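Local structure of biliverdin reductase (Synechocystis sp., 5B3V) at residues 105-110 with 126-131; 131-136 with 285-290. The protein probably reduces biliverdin to bilirubin, taking hydride from NADPH bound on a Rossmann-type domain. All coordinates share one frame; numbering follows the deposited sequence.

How the interactions relate
Both contacts are buried near the middle of the chain, with NADP as a common wall and E131 as a common residue. Interaction 1 stays within the Rossmann domain, setting the loop after strand 100-104 against strand 128-131, the outermost in its parallel sheet. Interaction 2 carries on from that strand into a 3-10 turn and meets the start of helix 286-300, far away in sequence. Neither has a hydrogen bond directly across its segments. In interaction 1 aliphatic packing gives way to a tyrosine ring beside a carboxylate; interaction 2 is mostly interlocking aliphatic side chains, with two carboxylates toward one end. A probable hydrogen bond from H129 to D290 ties them together.

Interaction 1: 105-110 with 126-131. With NAP (NADP nicotinamide-adenine-dinucleotide phosphate), chain E.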
ATOM      1  N   TYR A 105       2.405  -2.883  -0.345  1.00 21.10           N
ATOM      2  CA  TYR A 105       2.430  -1.987  -1.502  1.00 20.70           C
ATOM      3  C   TYR A 105       3.499  -0.903  -1.322  1.00 20.01           C
ATOM      4  O   TYR A 105       3.811  -0.526  -0.194  1.00 20.62           O
ATOM      5  CB  TYR A 105       1.045  -1.366  -1.751  1.00 20.94           C
ATOM      6  CG  TYR A 105       0.539  -0.374  -0.717  1.00 21.31           C
ATOM      7  CD1 TYR A 105       1.063   0.912  -0.633  1.00 22.19           C
ATOM      8  CD2 TYR A 105      -0.505  -0.710   0.136  1.00 22.05           C
ATOM      9  CE1 TYR A 105       0.593   1.818   0.295  1.00 22.30           C
ATOM     10  CE2 TYR A 105      -0.986   0.193   1.063  1.00 23.03           C
ATOM     11  CZ  TYR A 105      -0.433   1.452   1.139  1.00 23.49           C
ATOM     12  OH  TYR A 105      -0.910   2.351   2.063  1.00 25.16           O
ATOM     13  N   PRO A 106       4.066  -0.401  -2.432  1.00 19.63           N
ATOM     14  CA  PRO A 106       3.761  -0.735  -3.826  1.00 18.45           C
ATOM     15  C   PRO A 106       4.396  -2.037  -4.296  1.00 18.10           C
ATOM     16  O   PRO A 106       5.392  -2.485  -3.725  1.00 18.24           O
ATOM     17  CB  PRO A 106       4.346   0.450  -4.593  1.00 18.37           C
ATOM     18  CG  PRO A 106       5.529   0.835  -3.781  1.00 18.02           C
ATOM     19  CD  PRO A 106       5.117   0.628  -2.344  1.00 19.52           C
ATOM     20  N   LEU A 107       3.795  -2.639  -5.324  1.00 18.49           N
ATOM     21  CA  LEU A 107       4.398  -3.781  -6.001  1.00 17.90           C
ATOM     22  C   LEU A 107       5.832  -3.469  -6.413  1.00 18.00           C
ATOM     23  O   LEU A 107       6.773  -4.185  -6.051  1.00 17.67           O
ATOM     24  CB  LEU A 107       3.540  -4.153  -7.214  1.00 17.90           C
ATOM     25  CG  LEU A 107       4.064  -5.139  -8.259  1.00 18.53           C
ATOM     26  CD1 LEU A 107       4.442  -6.465  -7.625  1.00 18.88           C
ATOM     27  CD2 LEU A 107       3.028  -5.342  -9.356  1.00 19.14           C
ATOM     28  N   ALA A 108       6.010  -2.385  -7.160  1.00 18.42           N
ATOM     29  CA  ALA A 108       7.326  -1.900  -7.543  1.00 17.41           C
ATOM     30  C   ALA A 108       7.246  -0.384  -7.659  1.00 17.56           C
ATOM     31  O   ALA A 108       6.180   0.215  -7.484  1.00 17.84           O
ATOM     32  CB  ALA A 108       7.800  -2.554  -8.844  1.00 18.09           C
ATOM     33  N   LEU A 109       8.386   0.242  -7.947  1.00 17.52           N
ATOM     34  CA  LEU A 109       8.433   1.691  -8.086  1.00 17.55           C
ATOM     35  C   LEU A 109       8.158   2.166  -9.505  1.00 17.78           C
ATOM     36  O   LEU A 109       8.021   3.375  -9.719  1.00 18.49           O
ATOM     37  CB  LEU A 109       9.790   2.230  -7.624  1.00 18.08           C
ATOM     38  CG  LEU A 109      10.002   2.253  -6.111  1.00 17.63           C
ATOM     39  CD1 LEU A 109      11.356   2.846  -5.768  1.00 18.64           C
ATOM     40  CD2 LEU A 109       8.885   3.026  -5.429  1.00 18.36           C
ATOM     41  N   THR A 110       8.080   1.256 -10.475  1.00 18.42           N
ATOM     42  CA  THR A 110       7.708   1.590 -11.841  1.00 18.93           C
ATOM     43  C   THR A 110       6.682   0.585 -12.346  1.00 19.40           C
ATOM     44  O   THR A 110       6.680  -0.578 -11.935  1.00 19.52           O
ATOM     45  CB  THR A 110       8.920   1.602 -12.790  1.00 19.18           C
ATOM     46  OG1 THR A 110       9.578   0.328 -12.749  1.00 18.88           O
ATOM     47  CG2 THR A 110       9.904   2.698 -12.403  1.00 18.31           C
ATOM     48  N   LYS A 126       3.685 -19.196  -9.110  1.00 27.96           N
ATOM     49  CA  LYS A 126       3.833 -18.851  -7.706  1.00 26.82           C
ATOM     50  C   LYS A 126       2.943 -17.667  -7.357  1.00 25.84           C
ATOM     51  O   LYS A 126       2.663 -16.808  -8.199  1.00 25.45           O
ATOM     52  CB  LYS A 126       5.291 -18.522  -7.370  1.00 26.53           C
ATOM     53  CG  LYS A 126       6.282 -19.578  -7.820  1.00 27.01           C
ATOM     54  CD  LYS A 126       5.994 -20.916  -7.163  1.00 27.06           C
ATOM     55  CE  LYS A 126       6.125 -20.834  -5.652  1.00 27.80           C
ATOM     56  NZ  LYS A 126       5.968 -22.173  -5.021  1.00 26.02           N
ATOM     57  N   LEU A 127       2.503 -17.632  -6.101  1.00 25.02           N
ATOM     58  CA  LEU A 127       1.635 -16.556  -5.645  1.00 24.63           C
ATOM     59  C   LEU A 127       2.380 -15.230  -5.635  1.00 23.85           C
ATOM     60  O   LEU A 127       3.464 -15.117  -5.052  1.00 23.30           O
ATOM     61  CB  LEU A 127       1.103 -16.855  -4.245  1.00 25.05           C
ATOM     62  CG  LEU A 127       0.370 -15.669  -3.610  1.00 24.74           C
ATOM     63  CD1 LEU A 127      -0.917 -15.359  -4.366  1.00 25.09           C
ATOM     64  CD2 LEU A 127       0.093 -15.907  -2.133  1.00 25.85           C
ATOM     65  N   LEU A 128       1.792 -14.223  -6.273  1.00 23.38           N
ATOM     66  CA  LEU A 128       2.285 -12.849  -6.211  1.00 22.78           C
ATOM     67  C   LEU A 128       1.122 -11.980  -5.749  1.00 22.23           C
ATOM     68  O   LEU A 128       0.247 -11.628  -6.547  1.00 22.59           O
ATOM     69  CB  LEU A 128       2.826 -12.384  -7.556  1.00 22.97           C
ATOM     70  CG  LEU A 128       3.293 -10.929  -7.603  1.00 22.30           C
ATOM     71  CD1 LEU A 128       4.351 -10.677  -6.543  1.00 21.59           C
ATOM     72  CD2 LEU A 128       3.822 -10.581  -8.982  1.00 22.91           C
ATOM     73  N   HIS A 129       1.110 -11.643  -4.463  1.00 21.76           N
ATOM     74  CA  HIS A 129       0.040 -10.863  -3.862  1.00 21.84           C
ATOM     75  C   HIS A 129       0.605  -9.571  -3.292  1.00 21.63           C
ATOM     76  O   HIS A 129       1.632  -9.587  -2.603  1.00 21.01           O
ATOM     77  CB  HIS A 129      -0.663 -11.657  -2.759  1.00 22.20           C
ATOM     78  CG  HIS A 129      -1.538 -10.820  -1.879  1.00 22.12           C
ATOM     79  ND1 HIS A 129      -2.740 -10.296  -2.303  1.00 22.29           N
ATOM     80  CD2 HIS A 129      -1.377 -10.406  -0.599  1.00 22.27           C
ATOM     81  CE1 HIS A 129      -3.286  -9.602  -1.320  1.00 22.61           C
ATOM     82  NE2 HIS A 129      -2.479  -9.653  -0.276  1.00 22.69           N
ATOM     83  N   VAL A 130      -0.060  -8.459  -3.590  1.00 21.31           N
ATOM     84  CA  VAL A 130       0.246  -7.168  -2.984  1.00 21.34           C
ATOM     85  C   VAL A 130      -0.828  -6.862  -1.953  1.00 21.80           C
ATOM     86  O   VAL A 130      -2.027  -6.908  -2.255  1.00 22.15           O
ATOM     87  CB  VAL A 130       0.335  -6.051  -4.038  1.00 21.02           C
ATOM     88  CG1 VAL A 130       0.613  -4.712  -3.362  1.00 21.00           C
ATOM     89  CG2 VAL A 130       1.415  -6.370  -5.055  1.00 20.73           C
ATOM     90  N   GLU A 131      -0.397  -6.565  -0.732  1.00 21.77           N
ATOM     91  CA  GLU A 131      -1.327  -6.205   0.325  1.00 22.55           C
ATOM     92  C   GLU A 131      -1.902  -4.816   0.072  1.00 22.29           C
ATOM     93  O   GLU A 131      -1.194  -3.902  -0.359  1.00 21.74           O
ATOM     94  CB  GLU A 131      -0.619  -6.267   1.681  1.00 23.28           C
ATOM     95  CG  GLU A 131      -1.214  -5.401   2.787  1.00 23.83           C
ATOM     96  CD  GLU A 131      -0.757  -3.955   2.713  1.00 23.94           C
ATOM     97  OE1 GLU A 131       0.452  -3.723   2.520  1.00 23.84           O
ATOM     98  OE2 GLU A 131      -1.612  -3.055   2.827  1.00 23.35           O
TER
HETATM   99  PA  NAP E 401       9.283   0.812   8.704  1.00 25.14           P
HETATM  100  O1A NAP E 401       8.572   0.554   9.973  1.00 26.98           O
HETATM  101  O2A NAP E 401      10.191   1.971   8.608  1.00 26.97           O
HETATM  102  O5B NAP E 401      10.139  -0.515   8.366  1.00 27.68           O
HETATM  103  C5B NAP E 401      11.149  -0.644   7.361  1.00 24.96           C
HETATM  104  C4B NAP E 401      12.152  -1.789   7.667  1.00 24.86           C
HETATM  105  O4B NAP E 401      12.990  -0.797   6.968  1.00 24.83           O
HETATM  106  C3B NAP E 401      13.249  -2.013   8.752  1.00 25.44           C
HETATM  107  O3B NAP E 401      13.922  -3.255   8.523  1.00 29.61           O
HETATM  108  C2B NAP E 401      14.078  -0.827   8.380  1.00 25.52           C
HETATM  109  O2B NAP E 401      15.394  -0.698   8.997  1.00 26.31           O
HETATM  110  C1B NAP E 401      14.288  -1.326   6.948  1.00 24.89           C
HETATM  111  N9A NAP E 401      15.114  -0.343   6.244  1.00 25.04           N
HETATM  112  C8A NAP E 401      15.134   0.960   6.506  1.00 25.30           C
HETATM  113  N7A NAP E 401      16.034   1.518   5.702  1.00 25.28           N
HETATM  114  C5A NAP E 401      16.590   0.558   4.965  1.00 25.50           C
HETATM  115  C6A NAP E 401      17.533   0.615   4.023  1.00 25.28           C
HETATM  116  N6A NAP E 401      18.018   1.824   3.756  1.00 26.01           N
HETATM  117  N1A NAP E 401      17.967  -0.480   3.382  1.00 24.79           N
HETATM  118  C2A NAP E 401      17.404  -1.715   3.721  1.00 24.02           C
HETATM  119  N3A NAP E 401      16.414  -1.747   4.715  1.00 23.68           N
HETATM  120  C4A NAP E 401      16.048  -0.606   5.328  1.00 24.63           C
HETATM  121  O3  NAP E 401       8.177   1.001   7.535  1.00 26.08           O
HETATM  122  PN  NAP E 401       6.795   0.210   7.248  1.00 26.02           P
HETATM  123  O1N NAP E 401       5.687   1.185   7.310  1.00 28.53           O
HETATM  124  O2N NAP E 401       6.766  -1.001   8.095  1.00 27.06           O
HETATM  125  O5D NAP E 401       6.955  -0.257   5.714  1.00 24.94           O
HETATM  126  C5D NAP E 401       7.308  -1.505   5.124  1.00 23.77           C
HETATM  127  C4D NAP E 401       6.924  -1.425   3.615  1.00 23.48           C
HETATM  128  O4D NAP E 401       5.610  -1.141   4.269  1.00 27.62           O
HETATM  129  C3D NAP E 401       6.654  -0.275   2.605  1.00 22.47           C
HETATM  130  O3D NAP E 401       6.262  -0.828   1.348  1.00 22.30           O
HETATM  131  C2D NAP E 401       5.497   0.366   3.273  1.00 24.37           C
HETATM  132  O2D NAP E 401       4.908   1.351   2.418  1.00 24.52           O
HETATM  133  C1D NAP E 401       4.671  -0.875   3.235  1.00 24.61           C
HETATM  134  N1N NAP E 401       3.364  -0.598   3.863  1.00 26.47           N
HETATM  135  C2N NAP E 401       3.329  -0.225   5.206  1.00 28.09           C
HETATM  136  C3N NAP E 401       2.113   0.041   5.818  1.00 30.36           C
HETATM  137  C7N NAP E 401       2.082   0.394   7.158  1.00 32.68           C
HETATM  138  O7N NAP E 401       3.114   0.586   7.795  1.00 32.86           O
HETATM  139  N7N NAP E 401       0.870   0.540   7.663  1.00 34.73           N
HETATM  140  C4N NAP E 401       0.922  -0.091   5.114  1.00 29.36           C
HETATM  141  C5N NAP E 401       0.951  -0.458   3.776  1.00 26.75           C
HETATM  142  C6N NAP E 401       2.165  -0.717   3.150  1.00 25.38           C
HETATM  143  P2B NAP E 401      15.758  -0.421  10.524  1.00 26.01           P
HETATM  144  O1X NAP E 401      16.875   0.522  10.386  1.00 26.37           O
HETATM  145  O2X NAP E 401      14.524   0.122  11.108  1.00 27.12           O
HETATM  146  O3X NAP E 401      16.135  -1.763  11.027  1.00 29.91           O
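Y105 lays its ring beside the end of strand 128-131, with the edge at CD2 turned to the backbone oxygen of E131: CD2 is 3.3 Å from that O and near enough in plane. Its nicotinamide-side face lies under the cofactor, where C6N of NADP sits over the ring centre, 3.8 Å above the plane. E131 comes in obliquely, its carboxylate plane turned 41° from the phenol ring. The E131 chain leaves with CG anti to the backbone N, then bends at chi2 (-82°), which brings the carboxylate alongside the stacked pair, touching both rings: OE2 is 3.7 Å from Y105 CD2, while OE1 is 3.5 Å from NADP C6N. OE2 also accepts a hydrogen bond from the backbone N of I133.

Further back the contact is aliphatic. V130 straddles the loop with its two methyls, CG1 against Y105 CB (3.7 Å) and CG2 against L107 CB (3.8 Å), and the L107 side chain runs across V130 at about a right angle. Between Y105 and L107 the chain passes through a cis peptide before P106, in a Glu-Tyr-Pro sequence where many relatives have Glu-Lys-Pro.

The phenol OH is hydrogen-bonded to S187 and to a bound biliverdin, so Y105 spans cofactor and substrate. A carboxylate this close to the nicotinamide would probably favour the positively charged, oxidised ring.

Interaction 2: 131-136 with 285-290; sequences EHIELL and GLFRQD. With NAP (NADP nicotinamide-adenine-dinucleotide phosphate), chain E.
I133 pushes its side chain against L286 and F287 on the first turn of helix 286-300, and this is the heart of a junction between the Rossmann domain and a helix of the C-terminal part of the chain. The loop following strand 128-131 winds into a 3-10 turn at 133-135, and that turn offers two bumps, I133 and L136, to the helix. I133 and L286 cross at about a right angle, CB against CB at 3.6 Å. With chi1 at 57°, CG1 of I133 lies between its own N and carbonyl carbon, and from there CD1 comes obliquely against the F287 ring in an off-centre CH-pi contact, 4.2 Å from the centroid. The same methyl is 3.8 Å from C4N of NADP, the nicotinamide carbon that exchanges hydride.

L136 is the second bump. Its CD1 settles into a shallow hollow on the helix, 3.7 Å from L286 O and bordered by CB of Q289 and the backbone N of D290. In return, L286 sends CD2 beneath the carbonyl end of L136, so the two leucines interlock. F287 meets the nicotinamide edge-on, with C3N near its ring plane, and packs on Y23 and A24 of the cofactor-binding turn.

D290 lies across the aliphatic part of E131, with OD1 3.6 Å from E131 CB and the two carboxylate planes 80° apart. R28 forms a salt bridge with D290, and Y305 and H129 hydrogen-bond to it, probably offsetting the second negative charge. Biliverdin touches I133, E134 and L286. On the loop itself, I133 N donates 2.8 Å to the anti lone pair of E131 OE2, at 153°.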
ATOM      1  N   GLU A 131      -0.397  -6.565  -0.732  1.00 21.77           N
ATOM      2  CA  GLU A 131      -1.327  -6.205   0.325  1.00 22.55           C
ATOM      3  C   GLU A 131      -1.902  -4.816   0.072  1.00 22.29           C
ATOM      4  O   GLU A 131      -1.194  -3.902  -0.359  1.00 21.74           O
ATOM      5  CB  GLU A 131      -0.619  -6.267   1.681  1.00 23.28           C
ATOM      6  CG  GLU A 131      -1.214  -5.401   2.787  1.00 23.83           C
ATOM      7  CD  GLU A 131      -0.757  -3.955   2.713  1.00 23.94           C
ATOM      8  OE1 GLU A 131       0.452  -3.723   2.520  1.00 23.84           O
ATOM      9  OE2 GLU A 131      -1.612  -3.055   2.827  1.00 23.35           O
ATOM     10  N   HIS A 132      -3.204  -4.659   0.351  1.00 22.50           N
ATOM     11  CA  HIS A 132      -3.891  -3.370   0.226  1.00 22.42           C
ATOM     12  C   HIS A 132      -4.889  -3.255   1.380  1.00 23.33           C
ATOM     13  O   HIS A 132      -6.086  -3.503   1.220  1.00 23.73           O
ATOM     14  CB  HIS A 132      -4.578  -3.227  -1.129  1.00 22.30           C
ATOM     15  CG  HIS A 132      -3.634  -2.934  -2.253  1.00 21.97           C
ATOM     16  ND1 HIS A 132      -3.301  -1.648  -2.626  1.00 20.89           N
ATOM     17  CD2 HIS A 132      -2.951  -3.758  -3.082  1.00 21.30           C
ATOM     18  CE1 HIS A 132      -2.454  -1.694  -3.638  1.00 20.71           C
ATOM     19  NE2 HIS A 132      -2.225  -2.961  -3.933  1.00 21.15           N
ATOM     20  N   ILE A 133      -4.382  -2.855   2.550  1.00 23.68           N
ATOM     21  CA  ILE A 133      -5.214  -2.753   3.745  1.00 24.95           C
ATOM     22  C   ILE A 133      -6.159  -1.562   3.716  1.00 25.02           C
ATOM     23  O   ILE A 133      -7.095  -1.515   4.521  1.00 25.80           O
ATOM     24  CB  ILE A 133      -4.348  -2.685   5.020  1.00 26.48           C
ATOM     25  CG1 ILE A 133      -3.361  -1.516   4.954  1.00 27.19           C
ATOM     26  CG2 ILE A 133      -3.619  -4.002   5.242  1.00 26.75           C
ATOM     27  CD1 ILE A 133      -2.504  -1.370   6.198  1.00 29.18           C
ATOM     28  N   GLU A 134      -5.944  -0.595   2.819  1.00 24.62           N
ATOM     29  CA  GLU A 134      -6.915   0.484   2.668  1.00 25.04           C
ATOM     30  C   GLU A 134      -8.243  -0.023   2.129  1.00 24.82           C
ATOM     31  O   GLU A 134      -9.269   0.638   2.323  1.00 24.87           O
ATOM     32  CB  GLU A 134      -6.377   1.584   1.749  1.00 25.22           C
ATOM     33  CG  GLU A 134      -6.430   1.276   0.258  1.00 23.76           C
ATOM     34  CD  GLU A 134      -5.285   0.397  -0.207  1.00 23.10           C
ATOM     35  OE1 GLU A 134      -4.581  -0.178   0.650  1.00 23.09           O
ATOM     36  OE2 GLU A 134      -5.078   0.296  -1.433  1.00 23.80           O
ATOM     37  N   LEU A 135      -8.247  -1.174   1.455  1.00 24.22           N
ATOM     38  CA  LEU A 135      -9.481  -1.752   0.946  1.00 24.85           C
ATOM     39  C   LEU A 135     -10.208  -2.599   1.981  1.00 25.39           C
ATOM     40  O   LEU A 135     -11.328  -3.043   1.711  1.00 26.16           O
ATOM     41  CB  LEU A 135      -9.205  -2.603  -0.296  1.00 24.35           C
ATOM     42  CG  LEU A 135      -8.684  -1.887  -1.540  1.00 24.13           C
ATOM     43  CD1 LEU A 135      -8.655  -2.847  -2.717  1.00 24.34           C
ATOM     44  CD2 LEU A 135      -9.532  -0.665  -1.862  1.00 23.99           C
ATOM     45  N   LEU A 136      -9.602  -2.837   3.142  1.00 25.18           N
ATOM     46  CA  LEU A 136     -10.246  -3.566   4.225  1.00 26.34           C
ATOM     47  C   LEU A 136     -10.711  -2.655   5.351  1.00 27.61           C
ATOM     48  O   LEU A 136     -11.379  -3.126   6.278  1.00 29.51           O
ATOM     49  CB  LEU A 136      -9.295  -4.630   4.789  1.00 26.74           C
ATOM     50  CG  LEU A 136      -8.603  -5.596   3.826  1.00 25.81           C
ATOM     51  CD1 LEU A 136      -7.463  -6.318   4.533  1.00 27.35           C
ATOM     52  CD2 LEU A 136      -9.609  -6.594   3.279  1.00 25.74           C
ATOM     53  N   GLY A 285      -7.011  -5.322  13.023  1.00 55.61           N
ATOM     54  CA  GLY A 285      -5.816  -5.817  12.451  1.00 45.25           C
ATOM     55  C   GLY A 285      -6.095  -6.044  11.003  1.00 39.02           C
ATOM     56  O   GLY A 285      -6.502  -7.114  10.628  1.00 39.45           O
ATOM     57  N   LEU A 286      -5.884  -5.019  10.199  1.00 39.02           N
ATOM     58  CA  LEU A 286      -5.967  -5.150   8.747  1.00 35.90           C
ATOM     59  C   LEU A 286      -4.836  -6.017   8.212  1.00 32.93           C
ATOM     60  O   LEU A 286      -5.018  -6.770   7.247  1.00 32.10           O
ATOM     61  CB  LEU A 286      -5.942  -3.764   8.103  1.00 33.36           C
ATOM     62  CG  LEU A 286      -6.848  -2.728   8.770  1.00 35.22           C
ATOM     63  CD1 LEU A 286      -6.325  -1.319   8.536  1.00 33.27           C
ATOM     64  CD2 LEU A 286      -8.276  -2.863   8.263  1.00 35.47           C
ATOM     65  N   PHE A 287      -3.659  -5.927   8.835  1.00 32.44           N
ATOM     66  CA  PHE A 287      -2.559  -6.817   8.481  1.00 31.45           C
ATOM     67  C   PHE A 287      -2.907  -8.267   8.793  1.00 31.43           C
ATOM     68  O   PHE A 287      -2.582  -9.174   8.016  1.00 30.38           O
ATOM     69  CB  PHE A 287      -1.289  -6.397   9.219  1.00 31.70           C
ATOM     70  CG  PHE A 287      -0.561  -5.261   8.564  1.00 30.64           C
ATOM     71  CD1 PHE A 287       0.125  -5.461   7.379  1.00 29.76           C
ATOM     72  CD2 PHE A 287      -0.556  -3.997   9.130  1.00 31.27           C
ATOM     73  CE1 PHE A 287       0.798  -4.429   6.766  1.00 29.92           C
ATOM     74  CE2 PHE A 287       0.118  -2.957   8.520  1.00 30.92           C
ATOM     75  CZ  PHE A 287       0.796  -3.176   7.334  1.00 29.76           C
ATOM     76  N   ARG A 288      -3.568  -8.506   9.929  1.00 32.51           N
ATOM     77  CA  ARG A 288      -4.004  -9.858  10.261  1.00 32.80           C
ATOM     78  C   ARG A 288      -5.008 -10.376   9.239  1.00 32.63           C
ATOM     79  O   ARG A 288      -4.938 -11.539   8.828  1.00 32.22           O
ATOM     80  CB  ARG A 288      -4.592  -9.889  11.674  1.00 34.61           C
ATOM     81  CG  ARG A 288      -5.629 -10.975  11.889  1.00 36.29           C
ATOM     82  CD  ARG A 288      -6.012 -11.115  13.352  1.00 39.29           C
ATOM     83  NE  ARG A 288      -5.130 -12.037  14.064  1.00 39.75           N
ATOM     84  CZ  ARG A 288      -4.326 -11.681  15.061  1.00 43.72           C
ATOM     85  NH1 ARG A 288      -4.294 -10.420  15.469  1.00 40.53           N
ATOM     86  NH2 ARG A 288      -3.558 -12.585  15.653  1.00 40.02           N
ATOM     87  N   GLN A 289      -5.936  -9.517   8.800  1.00 32.97           N
ATOM     88  CA  GLN A 289      -6.879  -9.910   7.755  1.00 32.79           C
ATOM     89  C   GLN A 289      -6.156 -10.302   6.474  1.00 31.31           C
ATOM     90  O   GLN A 289      -6.499 -11.308   5.842  1.00 33.51           O
ATOM     91  CB  GLN A 289      -7.864  -8.778   7.465  1.00 32.90           C
ATOM     92  CG  GLN A 289      -8.630  -8.254   8.664  1.00 33.86           C
ATOM     93  CD  GLN A 289      -9.876  -7.490   8.255  1.00 36.78           C
ATOM     94  OE1 GLN A 289     -10.505  -7.805   7.243  1.00 35.55           O
ATOM     95  NE2 GLN A 289     -10.232  -6.474   9.032  1.00 41.94           N
ATOM     96  N   ASP A 290      -5.229  -9.512   6.116  1.00 30.39           N
ATOM     97  CA  ASP A 290      -4.486  -9.814   4.895  1.00 29.14           C
ATOM     98  C   ASP A 290      -3.716 -11.119   5.034  1.00 29.46           C
ATOM     99  O   ASP A 290      -3.770 -11.983   4.151  1.00 29.34           O
ATOM    100  CB  ASP A 290      -3.536  -8.662   4.565  1.00 27.83           C
ATOM    101  CG  ASP A 290      -2.840  -8.845   3.231  1.00 25.81           C
ATOM    102  OD1 ASP A 290      -3.425  -8.453   2.200  1.00 24.61           O
ATOM    103  OD2 ASP A 290      -1.713  -9.383   3.211  1.00 25.66           O
TER
HETATM  104  PA  NAP E 401       9.283   0.812   8.704  1.00 25.14           P
HETATM  105  O1A NAP E 401       8.572   0.554   9.973  1.00 26.98           O
HETATM  106  O2A NAP E 401      10.191   1.971   8.608  1.00 26.97           O
HETATM  107  O5B NAP E 401      10.139  -0.515   8.366  1.00 27.68           O
HETATM  108  C5B NAP E 401      11.149  -0.644   7.361  1.00 24.96           C
HETATM  109  C4B NAP E 401      12.152  -1.789   7.667  1.00 24.86           C
HETATM  110  O4B NAP E 401      12.990  -0.797   6.968  1.00 24.83           O
HETATM  111  C3B NAP E 401      13.249  -2.013   8.752  1.00 25.44           C
HETATM  112  O3B NAP E 401      13.922  -3.255   8.523  1.00 29.61           O
HETATM  113  C2B NAP E 401      14.078  -0.827   8.380  1.00 25.52           C
HETATM  114  O2B NAP E 401      15.394  -0.698   8.997  1.00 26.31           O
HETATM  115  C1B NAP E 401      14.288  -1.326   6.948  1.00 24.89           C
HETATM  116  N9A NAP E 401      15.114  -0.343   6.244  1.00 25.04           N
HETATM  117  C8A NAP E 401      15.134   0.960   6.506  1.00 25.30           C
HETATM  118  N7A NAP E 401      16.034   1.518   5.702  1.00 25.28           N
HETATM  119  C5A NAP E 401      16.590   0.558   4.965  1.00 25.50           C
HETATM  120  C6A NAP E 401      17.533   0.615   4.023  1.00 25.28           C
HETATM  121  N6A NAP E 401      18.018   1.824   3.756  1.00 26.01           N
HETATM  122  N1A NAP E 401      17.967  -0.480   3.382  1.00 24.79           N
HETATM  123  C2A NAP E 401      17.404  -1.715   3.721  1.00 24.02           C
HETATM  124  N3A NAP E 401      16.414  -1.747   4.715  1.00 23.68           N
HETATM  125  C4A NAP E 401      16.048  -0.606   5.328  1.00 24.63           C
HETATM  126  O3  NAP E 401       8.177   1.001   7.535  1.00 26.08           O
HETATM  127  PN  NAP E 401       6.795   0.210   7.248  1.00 26.02           P
HETATM  128  O1N NAP E 401       5.687   1.185   7.310  1.00 28.53           O
HETATM  129  O2N NAP E 401       6.766  -1.001   8.095  1.00 27.06           O
HETATM  130  O5D NAP E 401       6.955  -0.257   5.714  1.00 24.94           O
HETATM  131  C5D NAP E 401       7.308  -1.505   5.124  1.00 23.77           C
HETATM  132  C4D NAP E 401       6.924  -1.425   3.615  1.00 23.48           C
HETATM  133  O4D NAP E 401       5.610  -1.141   4.269  1.00 27.62           O
HETATM  134  C3D NAP E 401       6.654  -0.275   2.605  1.00 22.47           C
HETATM  135  O3D NAP E 401       6.262  -0.828   1.348  1.00 22.30           O
HETATM  136  C2D NAP E 401       5.497   0.366   3.273  1.00 24.37           C
HETATM  137  O2D NAP E 401       4.908   1.351   2.418  1.00 24.52           O
HETATM  138  C1D NAP E 401       4.671  -0.875   3.235  1.00 24.61           C
HETATM  139  N1N NAP E 401       3.364  -0.598   3.863  1.00 26.47           N
HETATM  140  C2N NAP E 401       3.329  -0.225   5.206  1.00 28.09           C
HETATM  141  C3N NAP E 401       2.113   0.041   5.818  1.00 30.36           C
HETATM  142  C7N NAP E 401       2.082   0.394   7.158  1.00 32.68           C
HETATM  143  O7N NAP E 401       3.114   0.586   7.795  1.00 32.86           O
HETATM  144  N7N NAP E 401       0.870   0.540   7.663  1.00 34.73           N
HETATM  145  C4N NAP E 401       0.922  -0.091   5.114  1.00 29.36           C
HETATM  146  C5N NAP E 401       0.951  -0.458   3.776  1.00 26.75           C
HETATM  147  C6N NAP E 401       2.165  -0.717   3.150  1.00 25.38           C
HETATM  148  P2B NAP E 401      15.758  -0.421  10.524  1.00 26.01           P
HETATM  149  O1X NAP E 401      16.875   0.522  10.386  1.00 26.37           O
HETATM  150  O2X NAP E 401      14.524   0.122  11.108  1.00 27.12           O
HETATM  151  O3X NAP E 401      16.135  -1.763  11.027  1.00 29.91           O